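Local coordinates for protein putative aldehyde dehydrogenase AldY (Bacillus subtilis, PDB 4DNG) that probably oxidises aldehydes to carboxylates with NAD+ as an aldehyde dehydrogenase family member, and may help protect the cell against ethanol-related stress, at residues Glu24-Pro29 with Gln181-Gly186; Ser2-Asn7 with Val34-Ser39. One frame throughout, in Å; residues are numbered along the deposited sequence.

Contact 1: residues Glu24-Pro29 with Gln181-Gly186; sequences EDILNP and QTAISG
A bend at chi2 (-55°) curls the Gln181 side chain back, and chi3 (-50°) turns its amide so that it lies along the backbone of strand 23-27, while Glu24, with CG anti to the backbone N, reaches across it at about a right angle. Three hydrogen bonds fix the amide. Gln181 NE2 gives a nearly straight one to Asp25 O at 3.0 Å, in the plane of its own amide though tilted from that of the Asp25 carbonyl, and a shorter, more bent one to Glu24 OE2 at 2.6 Å, reaching the carboxylate on its anti side and somewhat out of its plane. The acceptor half is used as well: Leu27 N donates a hydrogen bond to Gln181 OE1 at 3.3 Å, in the carbonyl plane and on a lone pair. Gripped at both ends, the amide can hardly turn over, and the carboxylate's negative charge would probably polarise its NH2. Beneath this polar layer, Ile26 lays CG2 3.4 Å from Gln181 O and extends CD1 to Ala183 CB at 4.2 Å and, more loosely, to Ile184 CD1. Helix 83-94 adds Glu93, which accepts from Ile184 N. Gln181 thus behaves as a side-chain mimic of a neighbouring strand, bonding to Asp25 O and Leu27 N on one edge of the N-terminal beta hairpin, just ahead of helix 183-196.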
# COMPACT_ATOMS: atom_id res chain seq x y z
N GLU A 24 30.50 12.96 -13.07
CA GLU A 24 30.96 12.62 -11.75
C GLU A 24 31.93 11.48 -11.81
O GLU A 24 31.69 10.47 -12.48
CB GLU A 24 29.80 12.23 -10.86
CG GLU A 24 30.24 11.83 -9.47
CD GLU A 24 29.27 12.26 -8.40
OE1 GLU A 24 28.30 12.99 -8.72
OE2 GLU A 24 29.48 11.88 -7.23
N ASP A 25 33.04 11.63 -11.09
CA ASP A 25 33.99 10.57 -10.94
C ASP A 25 33.50 9.57 -9.90
O ASP A 25 33.18 9.95 -8.75
CB ASP A 25 35.34 11.16 -10.54
CG ASP A 25 35.93 12.04 -11.63
OD1 ASP A 25 35.40 12.04 -12.77
OD2 ASP A 25 36.92 12.74 -11.34
N ILE A 26 33.41 8.30 -10.30
CA ILE A 26 33.09 7.25 -9.34
C ILE A 26 34.41 6.82 -8.72
O ILE A 26 35.35 6.47 -9.44
CB ILE A 26 32.34 6.06 -9.97
CG1 ILE A 26 31.10 6.58 -10.70
CG2 ILE A 26 32.01 5.03 -8.89
CD1 ILE A 26 30.22 5.52 -11.31
N LEU A 27 34.46 6.86 -7.40
CA LEU A 27 35.71 6.71 -6.68
C LEU A 27 35.79 5.40 -5.88
O LEU A 27 34.78 4.89 -5.41
CB LEU A 27 35.93 7.91 -5.75
CG LEU A 27 35.92 9.35 -6.32
CD1 LEU A 27 36.31 10.36 -5.25
CD2 LEU A 27 36.81 9.52 -7.54
N ASN A 28 37.00 4.93 -5.69
CA ASN A 28 37.26 3.92 -4.71
C ASN A 28 37.37 4.67 -3.42
O ASN A 28 38.09 5.64 -3.33
CB ASN A 28 38.55 3.19 -5.03
CG ASN A 28 38.88 2.13 -4.02
OD1 ASN A 28 38.54 2.25 -2.86
ND2 ASN A 28 39.53 1.09 -4.46
N PRO A 29 36.61 4.24 -2.43
CA PRO A 29 36.54 4.90 -1.13
C PRO A 29 37.83 4.89 -0.34
O PRO A 29 38.08 5.82 0.41
CB PRO A 29 35.47 4.09 -0.41
CG PRO A 29 34.58 3.66 -1.49
CD PRO A 29 35.42 3.43 -2.70
N GLN A 181 27.37 7.08 -7.05
CA GLN A 181 28.64 6.62 -6.48
C GLN A 181 28.79 5.10 -6.47
O GLN A 181 29.88 4.60 -6.30
CB GLN A 181 28.95 7.24 -5.11
CG GLN A 181 29.55 8.65 -5.19
CD GLN A 181 30.82 8.74 -6.06
OE1 GLN A 181 31.78 7.96 -5.92
NE2 GLN A 181 30.82 9.70 -6.97
N THR A 182 27.69 4.38 -6.65
CA THR A 182 27.74 2.92 -6.77
C THR A 182 26.94 2.47 -8.01
O THR A 182 26.22 1.46 -7.97
CB THR A 182 27.21 2.26 -5.48
OG1 THR A 182 25.98 2.88 -5.14
CG2 THR A 182 28.15 2.48 -4.29
N ALA A 183 27.06 3.20 -9.11
CA ALA A 183 26.26 2.91 -10.29
C ALA A 183 26.68 1.64 -11.03
O ALA A 183 25.87 1.05 -11.76
CB ALA A 183 26.29 4.08 -11.25
N ILE A 184 27.94 1.25 -10.88
CA ILE A 184 28.43 0.08 -11.58
C ILE A 184 27.84 -1.17 -10.94
O ILE A 184 27.26 -2.01 -11.63
CB ILE A 184 29.97 0.02 -11.67
CG1 ILE A 184 30.48 1.16 -12.54
CG2 ILE A 184 30.41 -1.27 -12.33
CD1 ILE A 184 31.89 1.58 -12.22
N SER A 185 27.96 -1.28 -9.63
CA SER A 185 27.45 -2.46 -8.94
C SER A 185 25.97 -2.36 -8.69
O SER A 185 25.29 -3.36 -8.65
CB SER A 185 28.20 -2.71 -7.65
OG SER A 185 28.50 -1.51 -7.04
N GLY A 186 25.46 -1.14 -8.54
CA GLY A 186 24.03 -0.94 -8.35
C GLY A 186 23.21 -0.81 -9.63
O GLY A 186 21.99 -0.77 -9.58

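Contact 2: residues Ser2-Asn7 with Val34-Ser39; sequences SFETLN and VITTAS
Van der Waals packing carries most of the meeting between Glu4, Asn7 and the residues Ile35 to Ala38. The CB of Glu4 lies beside the Thr36 methyl, whose exact placement in the model is doubtful, and Ile35 CG2 approaches the same Glu4 carbon from the corner just before Thr36, at 4.2 Å. Asn7 comes in beside Thr36, the two side chains crossing at a slant, with Asn7 CB 4.0 Å from Thr36 CB. With chi1 at 47°, the CG of Asn7 lies between its own backbone N and carbonyl carbon, which keeps the short side chain close against the strand.

Contacts with backbone carbonyls form a second group. Ile35 O faces Glu4 CB at 3.4 Å, and Thr37 O lies 3.6 Å from Asn7 CB; in return, Asn7 O rests 3.5 Å from Ala38 CB. An alanine in place of Asn7 would keep the CB contacts but is likely to leave a gap beside Thr36 and Thr37 O where the amide had packed.

Charge plays a minor part: Glu4 OE2 makes a long, weak ion pair with Arg92 of helix 83-94. Phe3 and Leu6 turn from the strand to helices, Phe3 onto helix 83-94 and Ile189, Leu6 onto Lys192. The 3-10 turn at 3-5 is therefore set between strand 34-39 and the helices 83-94 and 183-196.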
# COMPACT_ATOMS: atom_id res chain seq x y z
N SER A 2 37.30 -5.05 -16.94
CA SER A 2 37.09 -3.70 -17.47
C SER A 2 35.67 -3.17 -17.25
O SER A 2 35.15 -2.39 -18.06
CB SER A 2 37.51 -3.58 -18.95
OG SER A 2 38.92 -3.62 -19.07
N PHE A 3 35.07 -3.59 -16.14
CA PHE A 3 33.72 -3.16 -15.77
C PHE A 3 33.57 -1.63 -15.69
O PHE A 3 32.45 -1.10 -15.74
CB PHE A 3 33.22 -3.84 -14.48
CG PHE A 3 32.66 -5.23 -14.70
CD1 PHE A 3 31.72 -5.48 -15.70
CD2 PHE A 3 33.04 -6.29 -13.87
CE1 PHE A 3 31.20 -6.76 -15.90
CE2 PHE A 3 32.52 -7.56 -14.06
CZ PHE A 3 31.60 -7.80 -15.08
N GLU A 4 34.70 -0.92 -15.60
CA GLU A 4 34.71 0.54 -15.70
C GLU A 4 34.34 1.05 -17.12
O GLU A 4 34.10 2.24 -17.31
CB GLU A 4 36.07 1.11 -15.25
CG GLU A 4 37.29 0.61 -16.01
CD GLU A 4 38.12 -0.37 -15.19
OE1 GLU A 4 38.04 -1.59 -15.47
OE2 GLU A 4 38.83 0.08 -14.27
N THR A 5 34.27 0.15 -18.11
CA THR A 5 33.76 0.53 -19.43
C THR A 5 32.27 0.89 -19.37
O THR A 5 31.76 1.62 -20.22
CB THR A 5 34.03 -0.57 -20.48
OG1 THR A 5 34.10 0.02 -21.78
CG2 THR A 5 32.94 -1.64 -20.49
N LEU A 6 31.60 0.39 -18.33
CA LEU A 6 30.16 0.49 -18.17
C LEU A 6 29.80 1.72 -17.34
O LEU A 6 29.33 1.61 -16.20
CB LEU A 6 29.61 -0.77 -17.50
CG LEU A 6 29.87 -2.22 -17.97
CD1 LEU A 6 28.93 -3.16 -17.22
CD2 LEU A 6 29.76 -2.42 -19.48
N ASN A 7 30.01 2.88 -17.91
CA ASN A 7 29.79 4.13 -17.19
C ASN A 7 28.63 4.93 -17.79
O ASN A 7 28.49 6.13 -17.54
CB ASN A 7 31.08 4.95 -17.18
CG ASN A 7 31.73 5.03 -18.55
OD1 ASN A 7 31.09 4.75 -19.56
ND2 ASN A 7 32.99 5.40 -18.59
N VAL A 34 40.05 7.23 -9.09
CA VAL A 34 38.94 7.29 -10.01
C VAL A 34 38.79 5.93 -10.69
O VAL A 34 39.71 5.45 -11.38
CB VAL A 34 39.20 8.39 -11.07
CG1 VAL A 34 38.20 8.31 -12.23
CG2 VAL A 34 39.22 9.78 -10.42
N ILE A 35 37.62 5.31 -10.50
CA ILE A 35 37.31 4.05 -11.17
C ILE A 35 36.85 4.30 -12.61
O ILE A 35 37.40 3.70 -13.54
CB ILE A 35 36.26 3.25 -10.36
CG1 ILE A 35 36.84 2.87 -8.98
CG2 ILE A 35 35.75 2.04 -11.17
CD1 ILE A 35 35.81 2.37 -7.99
N THR A 36 35.83 5.15 -12.78
CA THR A 36 35.48 5.81 -14.04
C THR A 36 34.90 7.18 -13.79
O THR A 36 34.72 7.63 -12.64
CB THR A 36 34.29 5.18 -14.78
OG1 THR A 36 33.38 4.56 -13.85
CG2 THR A 36 34.73 4.25 -15.82
N THR A 37 34.53 7.80 -14.90
CA THR A 37 33.81 9.05 -14.93
C THR A 37 32.48 8.81 -15.66
O THR A 37 32.43 8.21 -16.73
CB THR A 37 34.66 10.12 -15.63
OG1 THR A 37 35.77 10.43 -14.78
CG2 THR A 37 33.86 11.39 -15.92
N ALA A 38 31.39 9.25 -15.06
CA ALA A 38 30.10 8.99 -15.68
C ALA A 38 29.42 10.31 -15.95
O ALA A 38 29.39 11.20 -15.08
CB ALA A 38 29.25 8.11 -14.79
N SER A 39 28.88 10.43 -17.16
CA SER A 39 28.07 11.57 -17.56
C SER A 39 26.65 11.39 -17.03
O SER A 39 26.08 10.29 -17.09
CB SER A 39 28.03 11.69 -19.08
OG SER A 39 27.37 10.57 -19.62

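How the contacts relate
The two contacts, with centres about 8 Å apart, share the N-terminal antiparallel hairpin: contact 1 uses strand 23-27 and contact 2 its partner, strand 34-39. Ile26 O and Ile35 N join them at 2.8 Å in a probable hydrogen bond, and a second probable one links Asp25 OD1 to Thr37 OG1 at 2.6 Å. Ile35 CD1 also packs on the backbone after Ile26, 3.6 Å from Asn28 N. Helix 183-196 serves both, since Ile184 of contact 1 touches Ile35 and Thr36, and Thr188 of the same helix is hydrogen-bonded through OG1 to Leu6 O. Both contacts lie away from the predicted catalytic Glu253 and the NAD+ site inferred by similarity; the predicted catalytic Cys287 is not modelled.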